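Local coordinates for protein D-glycerate 2-kinase (Thermotoga maritima, PDB 2B8N) that catalyses the ATP-dependent phosphorylation of D-glycerate to 2-phosphoglycerate, with magnesium as cofactor, in the breakdown of serine, at residues A[311-314]-A[315-319]; A[42-46]-A[47-51]; A[288-292]-A[293-297]; A[209-212]-A[213-216]; A[163-167]-A[168-172]. All coordinates share one frame; numbering follows the deposited sequence.

Interaction 1: A[311-314]-A[315-319]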
loop_
_atom_site.group_PDB
_atom_site.type_symbol
_atom_site.label_atom_id
_atom_site.label_comp_id
_atom_site.label_asym_id
_atom_site.label_seq_id
_atom_site.Cartn_x
_atom_site.Cartn_y
_atom_site.Cartn_z
ATOM N N ARG A 311 10.292 15.698 -26.898
ATOM C CA ARG A 311 11.179 14.851 -26.118
ATOM C C ARG A 311 10.767 15.051 -24.667
ATOM O O ARG A 311 10.161 16.071 -24.348
ATOM C CB ARG A 311 12.639 15.245 -26.382
ATOM C CG ARG A 311 13.085 16.506 -25.673
ATOM C CD ARG A 311 13.928 17.426 -26.525
ATOM N NE ARG A 311 13.911 18.771 -25.927
ATOM C CZ ARG A 311 14.783 19.747 -26.183
ATOM N NH1 ARG A 311 15.770 19.568 -27.045
ATOM N NH2 ARG A 311 14.654 20.926 -25.582
ATOM N N PRO A 312 11.050 14.083 -23.777
ATOM C CA PRO A 312 11.755 12.826 -23.942
ATOM C C PRO A 312 10.964 11.750 -24.690
ATOM O O PRO A 312 11.506 10.688 -24.931
ATOM C CB PRO A 312 12.007 12.404 -22.487
ATOM C CG PRO A 312 10.850 12.893 -21.771
ATOM C CD PRO A 312 10.580 14.237 -22.387
ATOM N N LEU A 313 9.702 12.014 -25.038
ATOM C CA LEU A 313 8.927 11.132 -25.936
ATOM C C LEU A 313 8.305 11.958 -27.060
ATOM O O LEU A 313 8.007 13.141 -26.872
ATOM C CB LEU A 313 7.794 10.419 -25.203
ATOM C CG LEU A 313 8.070 9.390 -24.110
ATOM C CD1 LEU A 313 6.811 9.195 -23.267
ATOM C CD2 LEU A 313 8.516 8.082 -24.667
ATOM N N LYS A 314 8.104 11.322 -28.213
ATOM C CA LYS A 314 7.473 11.960 -29.346
ATOM C C LYS A 314 5.978 11.741 -29.231
ATOM O O LYS A 314 5.522 10.687 -28.765
ATOM C CB LYS A 314 7.962 11.359 -30.660
ATOM C CG LYS A 314 9.458 11.371 -30.822
ATOM C CD LYS A 314 9.903 11.023 -32.243
ATOM C CE LYS A 314 9.560 9.566 -32.687
ATOM N NZ LYS A 314 9.669 8.480 -31.640
ATOM N N LYS A 315 5.219 12.738 -29.674
ATOM C CA LYS A 315 3.766 12.648 -29.723
ATOM C C LYS A 315 3.338 11.616 -30.771
ATOM O O LYS A 315 3.886 11.573 -31.857
ATOM C CB LYS A 315 3.143 13.998 -30.103
ATOM C CG LYS A 315 3.430 15.199 -29.193
ATOM C CD LYS A 315 2.885 16.474 -29.862
ATOM C CE LYS A 315 3.935 17.552 -29.968
ATOM N NZ LYS A 315 5.112 17.157 -30.786
ATOM N N PRO A 316 2.325 10.800 -30.468
ATOM C CA PRO A 316 1.485 10.806 -29.268
ATOM C C PRO A 316 2.184 10.115 -28.119
ATOM O O PRO A 316 2.650 8.994 -28.275
ATOM C CB PRO A 316 0.243 10.014 -29.710
ATOM C CG PRO A 316 0.526 9.501 -31.058
ATOM C CD PRO A 316 1.952 9.712 -31.378
ATOM N N ALA A 317 2.268 10.772 -26.970
ATOM C CA ALA A 317 3.113 10.269 -25.867
ATOM C C ALA A 317 2.293 9.986 -24.632
ATOM O O ALA A 317 1.268 10.627 -24.415
ATOM C CB ALA A 317 4.262 11.257 -25.535
ATOM N N ALA A 318 2.765 9.013 -23.854
ATOM C CA ALA A 318 2.209 8.676 -22.562
ATOM C C ALA A 318 3.347 8.548 -21.549
ATOM O O ALA A 318 4.147 7.616 -21.628
ATOM C CB ALA A 318 1.413 7.393 -22.631
ATOM N N LEU A 319 3.412 9.507 -20.616
ATOM C CA LEU A 319 4.401 9.515 -19.548
ATOM C C LEU A 319 3.778 8.875 -18.325
ATOM O O LEU A 319 2.706 9.300 -17.907
ATOM C CB LEU A 319 4.780 10.958 -19.215
ATOM C CG LEU A 319 5.380 11.821 -20.325
ATOM C CD1 LEU A 319 5.399 13.222 -19.855
ATOM C CD2 LEU A 319 6.789 11.380 -20.677
#
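The backbone doubles back so that Leu313 and Ala317 face each other across a turn with no hydrogen bond between its two limbs. Here the chain leaves helix 292-309 and enters strand 317-323, at the end of a beta-alpha-beta crossover that begins with the parallel neighbour strand 280-285. Cis peptide bonds precede both Pro312 and Pro316, and these sharp kinks are a conformation that proline, with its small cis-trans energy gap, tolerates far better than other residues. The Lys314 carbonyl, instead of closing the turn, accepts a bond from the Asn280 side chain.

The filling is apolar. Leu313 CB lies 3.6 Å from Ala317 CB, and that short methyl lets the loop come close to the first strand residue. With chi1 at -66°, Leu313 CG sits anti to its carbonyl carbon, and the branch runs on past Leu319, the two side chains sliding by each other in opposite directions. Leu319 also leans on Ile302 and Met303 of helix 292-309, while the long side chain of Lys315 brings NZ back to a salt bridge with Asp310. Where the leucines meet, it is methyl against methyl, Leu313 CD1 to Leu319 CD2 at 3.4 Å.

Interaction 2: A[42-46]-A[47-51]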
loop_
_atom_site.group_PDB
_atom_site.type_symbol
_atom_site.label_atom_id
_atom_site.label_comp_id
_atom_site.label_asym_id
_atom_site.label_seq_id
_atom_site.Cartn_x
_atom_site.Cartn_y
_atom_site.Cartn_z
ATOM N N GLU A 42 -2.346 -15.126 -11.310
ATOM C CA GLU A 42 -1.208 -14.998 -12.234
ATOM C C GLU A 42 0.130 -15.456 -11.641
ATOM O O GLU A 42 1.091 -15.589 -12.384
ATOM C CB GLU A 42 -1.091 -13.565 -12.752
ATOM C CG GLU A 42 -2.238 -13.195 -13.663
ATOM C CD GLU A 42 -2.102 -11.825 -14.297
ATOM O OE1 GLU A 42 -1.173 -11.065 -13.922
ATOM O OE2 GLU A 42 -2.939 -11.512 -15.174
ATOM N N THR A 43 0.177 -15.705 -10.326
ATOM C CA THR A 43 1.388 -16.176 -9.641
ATOM C C THR A 43 1.298 -17.597 -9.043
ATOM O O THR A 43 2.146 -18.462 -9.331
ATOM C CB THR A 43 1.737 -15.237 -8.486
ATOM O OG1 THR A 43 1.883 -13.898 -8.974
ATOM C CG2 THR A 43 3.030 -15.685 -7.810
ATOM N N LEU A 44 0.283 -17.824 -8.210
ATOM C CA LEU A 44 0.188 -19.039 -7.382
ATOM C C LEU A 44 0.292 -20.361 -8.166
ATOM O O LEU A 44 0.965 -21.288 -7.720
ATOM C CB LEU A 44 -1.119 -19.014 -6.571
ATOM C CG LEU A 44 -1.419 -20.175 -5.636
ATOM C CD1 LEU A 44 -0.215 -20.490 -4.769
ATOM C CD2 LEU A 44 -2.623 -19.840 -4.773
ATOM N N PRO A 45 -0.377 -20.469 -9.331
ATOM C CA PRO A 45 -0.310 -21.743 -10.051
ATOM C C PRO A 45 1.118 -22.163 -10.403
ATOM O O PRO A 45 1.479 -23.326 -10.225
ATOM C CB PRO A 45 -1.124 -21.452 -11.313
ATOM C CG PRO A 45 -2.062 -20.393 -10.885
ATOM C CD PRO A 45 -1.214 -19.501 -10.060
ATOM N N LYS A 46 1.919 -21.207 -10.863
ATOM C CA LYS A 46 3.332 -21.445 -11.177
ATOM C C LYS A 46 4.147 -22.074 -10.010
ATOM O O LYS A 46 5.146 -22.775 -10.244
ATOM C CB LYS A 46 3.991 -20.138 -11.637
ATOM C CG LYS A 46 3.346 -19.504 -12.880
ATOM C CD LYS A 46 4.172 -18.297 -13.300
ATOM C CE LYS A 46 3.386 -17.287 -14.124
ATOM N NZ LYS A 46 3.942 -15.921 -13.884
ATOM N N LEU A 47 3.721 -21.854 -8.767
ATOM C CA LEU A 47 4.490 -22.327 -7.606
ATOM C C LEU A 47 4.241 -23.808 -7.202
ATOM O O LEU A 47 5.016 -24.357 -6.435
ATOM C CB LEU A 47 4.289 -21.360 -6.422
ATOM C CG LEU A 47 4.524 -19.868 -6.747
ATOM C CD1 LEU A 47 4.290 -18.998 -5.544
ATOM C CD2 LEU A 47 5.919 -19.599 -7.283
ATOM N N ASN A 48 3.190 -24.441 -7.728
ATOM C CA ASN A 48 2.887 -25.857 -7.476
ATOM C C ASN A 48 2.888 -26.259 -5.980
ATOM O O ASN A 48 3.647 -27.141 -5.539
ATOM C CB ASN A 48 3.824 -26.751 -8.280
ATOM C CG ASN A 48 3.588 -26.649 -9.772
ATOM O OD1 ASN A 48 2.589 -26.093 -10.230
ATOM N ND2 ASN A 48 4.508 -27.195 -10.542
ATOM N N LEU A 49 2.021 -25.621 -5.207
ATOM C CA LEU A 49 2.008 -25.837 -3.784
ATOM C C LEU A 49 1.133 -27.038 -3.408
ATOM O O LEU A 49 0.167 -27.359 -4.098
ATOM C CB LEU A 49 1.561 -24.570 -3.051
ATOM C CG LEU A 49 2.448 -23.333 -3.236
ATOM C CD1 LEU A 49 2.039 -22.223 -2.252
ATOM C CD2 LEU A 49 3.937 -23.672 -3.108
ATOM N N ASP A 50 1.520 -27.703 -2.317
ATOM C CA ASP A 50 0.828 -28.871 -1.792
ATOM C C ASP A 50 0.826 -28.858 -0.270
ATOM O O ASP A 50 1.702 -28.214 0.352
ATOM C CB ASP A 50 1.542 -30.129 -2.276
ATOM C CG ASP A 50 1.290 -30.413 -3.735
ATOM O OD1 ASP A 50 0.100 -30.560 -4.105
ATOM O OD2 ASP A 50 2.269 -30.511 -4.514
ATOM N N ARG A 51 -0.133 -29.574 0.328
ATOM C CA ARG A 51 -0.211 -29.709 1.793
ATOM C C ARG A 51 -0.242 -28.337 2.477
ATOM O O ARG A 51 0.560 -28.083 3.376
ATOM C CB ARG A 51 1.008 -30.475 2.317
ATOM C CG ARG A 51 1.178 -31.863 1.798
ATOM C CD ARG A 51 2.365 -32.516 2.463
ATOM N NE ARG A 51 1.968 -33.806 3.006
ATOM C CZ ARG A 51 1.793 -34.096 4.297
ATOM N NH1 ARG A 51 1.992 -33.196 5.243
ATOM N NH2 ARG A 51 1.411 -35.322 4.633
#
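A single short helical turn, with its exit loop, leads up to strand 52-57 of the parallel six-stranded sheet, and within it Leu44 meets Leu47 through its carbonyl and Leu49 through its side chain. The backbone is drawn tight by two bonds that each span three residues, as in a 3-10 turn. Leu47 N donates to Leu44 O at 3.0 Å, and Asn48 N donates to Pro45 O at 3.2 Å, the latter at 159°. Both donors stand above the plane of the carbonyl they reach. Pro45 suits the start of this turn because it has no N-H in need of a partner there. Asn48 then leaves the helical region with positive phi (50°), which asparagine accepts more readily than most residues other than glycine.

On the buried side, the end of Leu44 comes back to the exit loop: its CD1 touches Leu49 CD1 at 3.8 Å, the two side chains crossing at about a right angle. Placing CG anti to the backbone N (chi1 -180°) swings this branch beside the carbonyl and toward Leu49. Leu47 lays its CG 3.8 Å from Thr43 O, and its CD1 is 4.2 Å from Thr43 CG2. Thr43 OG1 is satisfied by Ala39 O. Lys46 stretches out and reaches Glu42 O with NZ through a weak bond.

Pro45, Lys46 and Asn48 lie on the exposed side, while Leu44 rests on helix 61-72, and Leu47 and Leu49 on Val195 of strand 193-199, as is typical of a helical connection packed over an alpha/beta sheet.

Interaction 3: A[288-292]-A[293-297]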
loop_
_atom_site.group_PDB
_atom_site.type_symbol
_atom_site.label_atom_id
_atom_site.label_comp_id
_atom_site.label_asym_id
_atom_site.label_seq_id
_atom_site.Cartn_x
_atom_site.Cartn_y
_atom_site.Cartn_z
ATOM N N LEU A 288 8.444 7.901 -6.825
ATOM C CA LEU A 288 8.051 9.289 -6.556
ATOM C C LEU A 288 7.678 9.461 -5.087
ATOM O O LEU A 288 6.887 8.693 -4.548
ATOM C CB LEU A 288 6.870 9.651 -7.442
ATOM C CG LEU A 288 6.721 11.088 -7.897
ATOM C CD1 LEU A 288 7.916 11.593 -8.696
ATOM C CD2 LEU A 288 5.460 11.132 -8.746
ATOM N N ASP A 289 8.275 10.446 -4.424
ATOM C CA ASP A 289 7.989 10.678 -2.995
ATOM C C ASP A 289 8.050 12.130 -2.493
ATOM O O ASP A 289 8.039 12.359 -1.296
ATOM C CB ASP A 289 8.962 9.850 -2.172
ATOM C CG ASP A 289 10.378 10.351 -2.277
ATOM O OD1 ASP A 289 10.650 11.349 -2.987
ATOM O OD2 ASP A 289 11.238 9.724 -1.637
ATOM N N CYS A 290 8.121 13.106 -3.387
ATOM C CA CYS A 290 8.197 14.524 -2.994
ATOM C C CYS A 290 6.805 15.143 -2.708
ATOM O O CYS A 290 5.779 14.457 -2.720
ATOM C CB CYS A 290 8.918 15.323 -4.088
ATOM S SG CYS A 290 7.990 15.480 -5.664
ATOM N N GLU A 291 6.799 16.440 -2.431
ATOM C CA GLU A 291 5.563 17.205 -2.202
ATOM C C GLU A 291 4.651 17.082 -3.419
ATOM O O GLU A 291 5.138 17.149 -4.569
ATOM C CB GLU A 291 5.909 18.674 -1.913
ATOM C CG GLU A 291 4.736 19.607 -1.664
ATOM C CD GLU A 291 4.233 19.563 -0.250
ATOM O OE1 GLU A 291 4.883 18.888 0.596
ATOM O OE2 GLU A 291 3.187 20.222 0.012
ATOM N N ALA A 292 3.359 16.860 -3.153
ATOM C CA ALA A 292 2.387 16.556 -4.190
ATOM C C ALA A 292 2.204 17.684 -5.207
ATOM O O ALA A 292 2.259 17.445 -6.421
ATOM C CB ALA A 292 1.058 16.190 -3.572
ATOM N N ARG A 293 1.992 18.907 -4.730
ATOM C CA ARG A 293 1.807 20.052 -5.636
ATOM C C ARG A 293 3.065 20.364 -6.488
ATOM O O ARG A 293 2.971 20.820 -7.658
ATOM C CB ARG A 293 1.376 21.285 -4.847
ATOM C CG ARG A 293 2.463 21.906 -3.984
ATOM C CD ARG A 293 1.956 23.158 -3.307
ATOM N NE ARG A 293 0.808 22.844 -2.473
ATOM C CZ ARG A 293 0.151 23.739 -1.746
ATOM N NH1 ARG A 293 0.546 25.011 -1.738
ATOM N NH2 ARG A 293 -0.894 23.352 -1.010
ATOM N N GLU A 294 4.239 20.112 -5.911
ATOM C CA GLU A 294 5.493 20.372 -6.614
ATOM C C GLU A 294 5.730 19.286 -7.661
ATOM O O GLU A 294 6.179 19.584 -8.774
ATOM C CB GLU A 294 6.661 20.487 -5.629
ATOM C CG GLU A 294 6.484 21.560 -4.538
ATOM C CD GLU A 294 6.272 22.979 -5.086
ATOM O OE1 GLU A 294 6.690 23.284 -6.211
ATOM O OE2 GLU A 294 5.693 23.820 -4.371
ATOM N N ALA A 295 5.383 18.046 -7.330
ATOM C CA ALA A 295 5.363 16.963 -8.314
ATOM C C ALA A 295 4.414 17.241 -9.511
ATOM O O ALA A 295 4.675 16.795 -10.635
ATOM C CB ALA A 295 4.971 15.659 -7.628
ATOM N N GLY A 296 3.301 17.940 -9.274
ATOM C CA GLY A 296 2.354 18.252 -10.352
ATOM C C GLY A 296 2.992 19.200 -11.356
ATOM O O GLY A 296 2.813 19.053 -12.554
ATOM N N ARG A 297 3.752 20.171 -10.852
ATOM C CA ARG A 297 4.477 21.127 -11.689
ATOM C C ARG A 297 5.631 20.502 -12.464
ATOM O O ARG A 297 5.874 20.867 -13.611
ATOM C CB ARG A 297 5.013 22.281 -10.845
ATOM C CG ARG A 297 3.933 23.182 -10.308
ATOM C CD ARG A 297 4.443 24.578 -9.966
ATOM N NE ARG A 297 4.488 25.447 -11.148
ATOM C CZ ARG A 297 3.422 25.991 -11.755
ATOM N NH1 ARG A 297 2.177 25.750 -11.333
ATOM N NH2 ARG A 297 3.598 26.759 -12.821
HETATM O O HOH W 1 1.133 19.391 -1.758
#
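Glu291 stands at the N-cap position of helix 292-309, and its side chain runs beside those of Arg293 and Glu294. Its CB meets Glu294 CG at 3.9 Å. Next, CG faces two methylenes of the first turn, lying 3.9 Å from Glu294 CG and 4.0 Å from Arg293 CG. CG is anti to the backbone N (chi1 180°) and the chain bends at chi2 (83°), which carries the carboxylate out alongside the arginine. Glu291 OE2 does not reach the helix directly: it accepts a hydrogen bond from a water at 2.8 Å, and that water accepts from Arg293 N at 3.1 Å. A water thus links the carboxylate to an N-H of the first turn, where a negative group would be expected to be electrostatically welcome; OE2 also receives a weak bond from His328 N. Glu291 OE2 and Arg293 NE, 4.3 Å apart, attract as charges only, since the oxygen lies well out of the guanidinium plane.

The main chain of Glu291 opens the helical ladder, with Ala295 N donating to Glu291 O at 2.9 Å. Beside it, Cys290 SG rests 3.6 Å from Ala295 CB, a small methyl that leaves room for the sulfur. Backbone bonds from Cys290 and Ala292 to Val326 fasten the entry loop to the chain beyond strand 317-323, while Ala295 packs on Leu341 and Arg293 O accepts from Ser344, both of helix 337-348.

Interaction 4: A[209-212]-A[213-216]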
loop_
_atom_site.group_PDB
_atom_site.type_symbol
_atom_site.label_atom_id
_atom_site.label_comp_id
_atom_site.label_asym_id
_atom_site.label_seq_id
_atom_site.Cartn_x
_atom_site.Cartn_y
_atom_site.Cartn_z
ATOM N N VAL A 209 9.890 -4.010 6.801
ATOM C CA VAL A 209 8.996 -2.972 7.292
ATOM C C VAL A 209 7.544 -3.408 7.120
ATOM O O VAL A 209 6.715 -3.140 7.978
ATOM C CB VAL A 209 9.238 -1.645 6.519
ATOM C CG1 VAL A 209 8.206 -0.570 6.885
ATOM C CG2 VAL A 209 10.667 -1.155 6.758
ATOM N N ILE A 210 7.234 -4.048 5.995
ATOM C CA ILE A 210 5.888 -4.519 5.708
ATOM C C ILE A 210 5.440 -5.448 6.834
ATOM O O ILE A 210 6.029 -6.515 7.030
ATOM C CB ILE A 210 5.850 -5.240 4.326
ATOM C CG1 ILE A 210 5.995 -4.210 3.192
ATOM C CG2 ILE A 210 4.561 -6.046 4.163
ATOM C CD1 ILE A 210 6.236 -4.826 1.837
ATOM N N ALA A 211 4.438 -5.020 7.599
ATOM C CA ALA A 211 3.937 -5.803 8.743
ATOM C C ALA A 211 4.974 -6.078 9.829
ATOM O O ALA A 211 4.776 -6.975 10.660
ATOM C CB ALA A 211 3.362 -7.115 8.252
ATOM N N SER A 212 6.047 -5.285 9.811
ATOM C CA SER A 212 7.238 -5.508 10.607
ATOM C C SER A 212 7.864 -6.899 10.376
ATOM O O SER A 212 8.412 -7.494 11.308
ATOM C CB SER A 212 6.980 -5.294 12.106
ATOM O OG SER A 212 6.477 -4.012 12.439
ATOM N N GLY A 213 7.805 -7.391 9.139
ATOM C CA GLY A 213 8.613 -8.537 8.711
ATOM C C GLY A 213 8.429 -9.805 9.528
ATOM O O GLY A 213 9.390 -10.330 10.111
ATOM N N PRO A 214 7.192 -10.320 9.560
ATOM C CA PRO A 214 6.866 -11.533 10.290
ATOM C C PRO A 214 7.500 -12.819 9.688
ATOM O O PRO A 214 7.745 -13.785 10.412
ATOM C CB PRO A 214 5.345 -11.547 10.252
ATOM C CG PRO A 214 5.001 -10.817 9.049
ATOM C CD PRO A 214 6.017 -9.767 8.873
ATOM N N ALA A 215 7.775 -12.822 8.390
ATOM C CA ALA A 215 8.614 -13.849 7.787
ATOM C C ALA A 215 9.823 -13.176 7.159
ATOM O O ALA A 215 10.090 -13.367 5.967
ATOM C CB ALA A 215 7.839 -14.604 6.749
ATOM N N TRP A 216 10.520 -12.339 7.933
ATOM C CA TRP A 216 11.747 -11.692 7.454
ATOM C C TRP A 216 12.716 -11.587 8.600
ATOM O O TRP A 216 12.310 -11.198 9.694
ATOM C CB TRP A 216 11.470 -10.294 6.922
ATOM C CG TRP A 216 12.647 -9.746 6.158
ATOM C CD1 TRP A 216 13.576 -8.834 6.595
ATOM C CD2 TRP A 216 13.017 -10.082 4.828
ATOM N NE1 TRP A 216 14.502 -8.580 5.605
ATOM C CE2 TRP A 216 14.185 -9.340 4.514
ATOM C CE3 TRP A 216 12.480 -10.941 3.870
ATOM C CZ2 TRP A 216 14.819 -9.439 3.291
ATOM C CZ3 TRP A 216 13.097 -11.044 2.671
ATOM C CH2 TRP A 216 14.266 -10.299 2.380
#
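Ala211 and Pro214 touch round a tight turn: the alanine CB lies 3.8 Å from Pro214 CD, and the same ring carbon is 3.5 Å from Ala211 O. Between them, Gly213 N donates to Ile210 O at 2.9 Å in a nearly straight bond (167°), coming from above the carbonyl plane. One residue earlier, Ser212 N closes another turn on Val209 O, also at 2.9 Å. Ala211, Ser212 and Gly213 all have positive phi, a region open to glycine but costly for alanine and serine, so the turn bonds and outer contacts must hold those two there.

A second shell fixes these turns. Ser212 OG is hydrogen-bonded to Asn171 OD1, and the backbone of Ser212 is tied to Gly182. The proline ring touches Phe131 of strand 128-133 and Phe185 of helix 184-189. Putting an alanine at Pro214 would remove CG and CD, which would probably leave a gap facing Ala211 and the two phenylalanines and give the chain after Gly213 more freedom to turn. Ile210, meanwhile, is buried against Leu133.

The backbone angles fit a type II beta-turn running into a type I' turn, in the loop between strand 193-199 and helix 222-231.

Interaction 5: A[163-167]-A[168-172]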
loop_
_atom_site.group_PDB
_atom_site.type_symbol
_atom_site.label_atom_id
_atom_site.label_comp_id
_atom_site.label_asym_id
_atom_site.label_seq_id
_atom_site.Cartn_x
_atom_site.Cartn_y
_atom_site.Cartn_z
ATOM N N SER A 163 7.691 11.432 20.045
ATOM C CA SER A 163 9.071 11.851 20.309
ATOM C C SER A 163 9.893 11.998 19.038
ATOM O O SER A 163 11.044 12.404 19.112
ATOM C CB SER A 163 9.769 10.858 21.234
ATOM O OG SER A 163 9.154 10.856 22.504
ATOM N N GLY A 164 9.319 11.639 17.888
ATOM C CA GLY A 164 9.966 11.833 16.586
ATOM C C GLY A 164 10.924 10.713 16.233
ATOM O O GLY A 164 11.976 10.946 15.652
ATOM N N ALA A 165 10.561 9.485 16.585
ATOM C CA ALA A 165 11.396 8.341 16.262
ATOM C C ALA A 165 11.218 8.008 14.794
ATOM O O ALA A 165 10.201 8.333 14.221
ATOM C CB ALA A 165 11.028 7.155 17.129
ATOM N N SER A 166 12.224 7.385 14.188
ATOM C CA SER A 166 12.147 6.953 12.792
ATOM C C SER A 166 11.397 5.649 12.746
ATOM O O SER A 166 11.317 4.949 13.756
ATOM C CB SER A 166 13.542 6.769 12.176
ATOM O OG SER A 166 14.354 5.841 12.891
ATOM N N ILE A 167 10.832 5.337 11.572
ATOM C CA ILE A 167 10.018 4.117 11.373
ATOM C C ILE A 167 10.846 2.870 11.669
ATOM O O ILE A 167 10.324 1.860 12.154
ATOM C CB ILE A 167 9.401 4.038 9.937
ATOM C CG1 ILE A 167 8.575 2.745 9.736
ATOM C CG2 ILE A 167 10.475 4.094 8.871
ATOM C CD1 ILE A 167 7.203 2.737 10.401
ATOM N N GLU A 168 12.138 2.953 11.374
ATOM C CA GLU A 168 13.076 1.866 11.619
ATOM C C GLU A 168 13.310 1.664 13.119
ATOM O O GLU A 168 13.442 0.531 13.610
ATOM C CB GLU A 168 14.410 2.165 10.919
ATOM C CG GLU A 168 14.348 2.061 9.372
ATOM C CD GLU A 168 13.796 3.319 8.630
ATOM O OE1 GLU A 168 13.644 4.419 9.219
ATOM O OE2 GLU A 168 13.513 3.195 7.420
ATOM N N GLU A 169 13.365 2.766 13.854
ATOM C CA GLU A 169 13.544 2.706 15.303
ATOM C C GLU A 169 12.280 2.172 15.993
ATOM O O GLU A 169 12.348 1.354 16.916
ATOM C CB GLU A 169 13.959 4.080 15.843
ATOM C CG GLU A 169 15.387 4.471 15.455
ATOM C CD GLU A 169 15.714 5.928 15.770
ATOM O OE1 GLU A 169 14.867 6.807 15.518
ATOM O OE2 GLU A 169 16.823 6.197 16.276
ATOM N N ILE A 170 11.127 2.602 15.510
ATOM C CA ILE A 170 9.879 2.086 16.019
ATOM C C ILE A 170 9.847 0.581 15.760
ATOM O O ILE A 170 9.488 -0.215 16.645
ATOM C CB ILE A 170 8.693 2.794 15.360
ATOM C CG1 ILE A 170 8.661 4.255 15.812
ATOM C CG2 ILE A 170 7.374 2.098 15.722
ATOM C CD1 ILE A 170 7.642 5.114 15.113
ATOM N N ASN A 171 10.249 0.204 14.545
ATOM C CA ASN A 171 10.264 -1.188 14.114
ATOM C C ASN A 171 11.218 -2.064 14.947
ATOM O O ASN A 171 10.867 -3.171 15.358
ATOM C CB ASN A 171 10.627 -1.244 12.631
ATOM C CG ASN A 171 10.061 -2.455 11.921
ATOM O OD1 ASN A 171 9.077 -3.084 12.354
ATOM N ND2 ASN A 171 10.672 -2.772 10.787
ATOM N N THR A 172 12.413 -1.561 15.221
ATOM C CA THR A 172 13.352 -2.301 16.065
ATOM C C THR A 172 12.694 -2.672 17.405
ATOM O O THR A 172 12.719 -3.838 17.827
ATOM C CB THR A 172 14.657 -1.504 16.256
ATOM O OG1 THR A 172 15.402 -1.508 15.025
ATOM C CG2 THR A 172 15.518 -2.086 17.361
#
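Ser166 and Glu169 form a capping box at the start of helix 167-175. Ser166 N donates to Glu169 OE1 at 3.0 Å and almost straight (173°), using the anti lone pair of that oxygen. In return, Glu169 N reaches Ser166 OG at 3.4 Å, a weak bond. Ser166 chi1 (57°) sets OG between its own N and carbonyl carbon, where it also donates weakly to OE1 at 2.8 Å. Serine suits the N-cap because a short hydroxyl can bend back to a helix N-H; glutamate suits the third helical position because its chain spans the return. Tyr232 OH binds the same OE1. An alanine at Glu169 would probably leave Ser166 N and the tyrosine hydroxyl without this acceptor, and the serine freer to rotate.

Regular bonding follows, with Ile170 N to Ser166 O at 2.9 Å. Farther along, Asn171 ND2 holds Asp208 O. Just upstream, Gly164 closes helix 150-162 in a Schellman motif.

Next to the box, Ala165 CB meets Ile170 CG1 at 4.0 Å, and both side chains also pack on Leu160 of the preceding helix. Ala165, just before the N-cap, and Ile170, four residues after it, fit a hydrophobic staple, which commonly accompanies a capping box.

All five contacts are local and lie in series along the chain, so none nests in or crosses another. Interaction 2 closes first, at the helical turn before strand 52-57. Interaction 5 follows, joining helix 150-162 to helix 167-175, and then interaction 4, in the loop between strand 193-199 and helix 222-231. These two touch, through Asn171, with centres about 15 Å apart, so a helix start and a turned loop are tied together. Interactions 3 and 1 lie at the two ends of the helical connection beside the mixed sheet: the beginning of helix 292-309 and the turn after it into strand 317-323, with centres about 20 Å apart. Interactions 1 and 4 lie on opposite sides of the chain's centre.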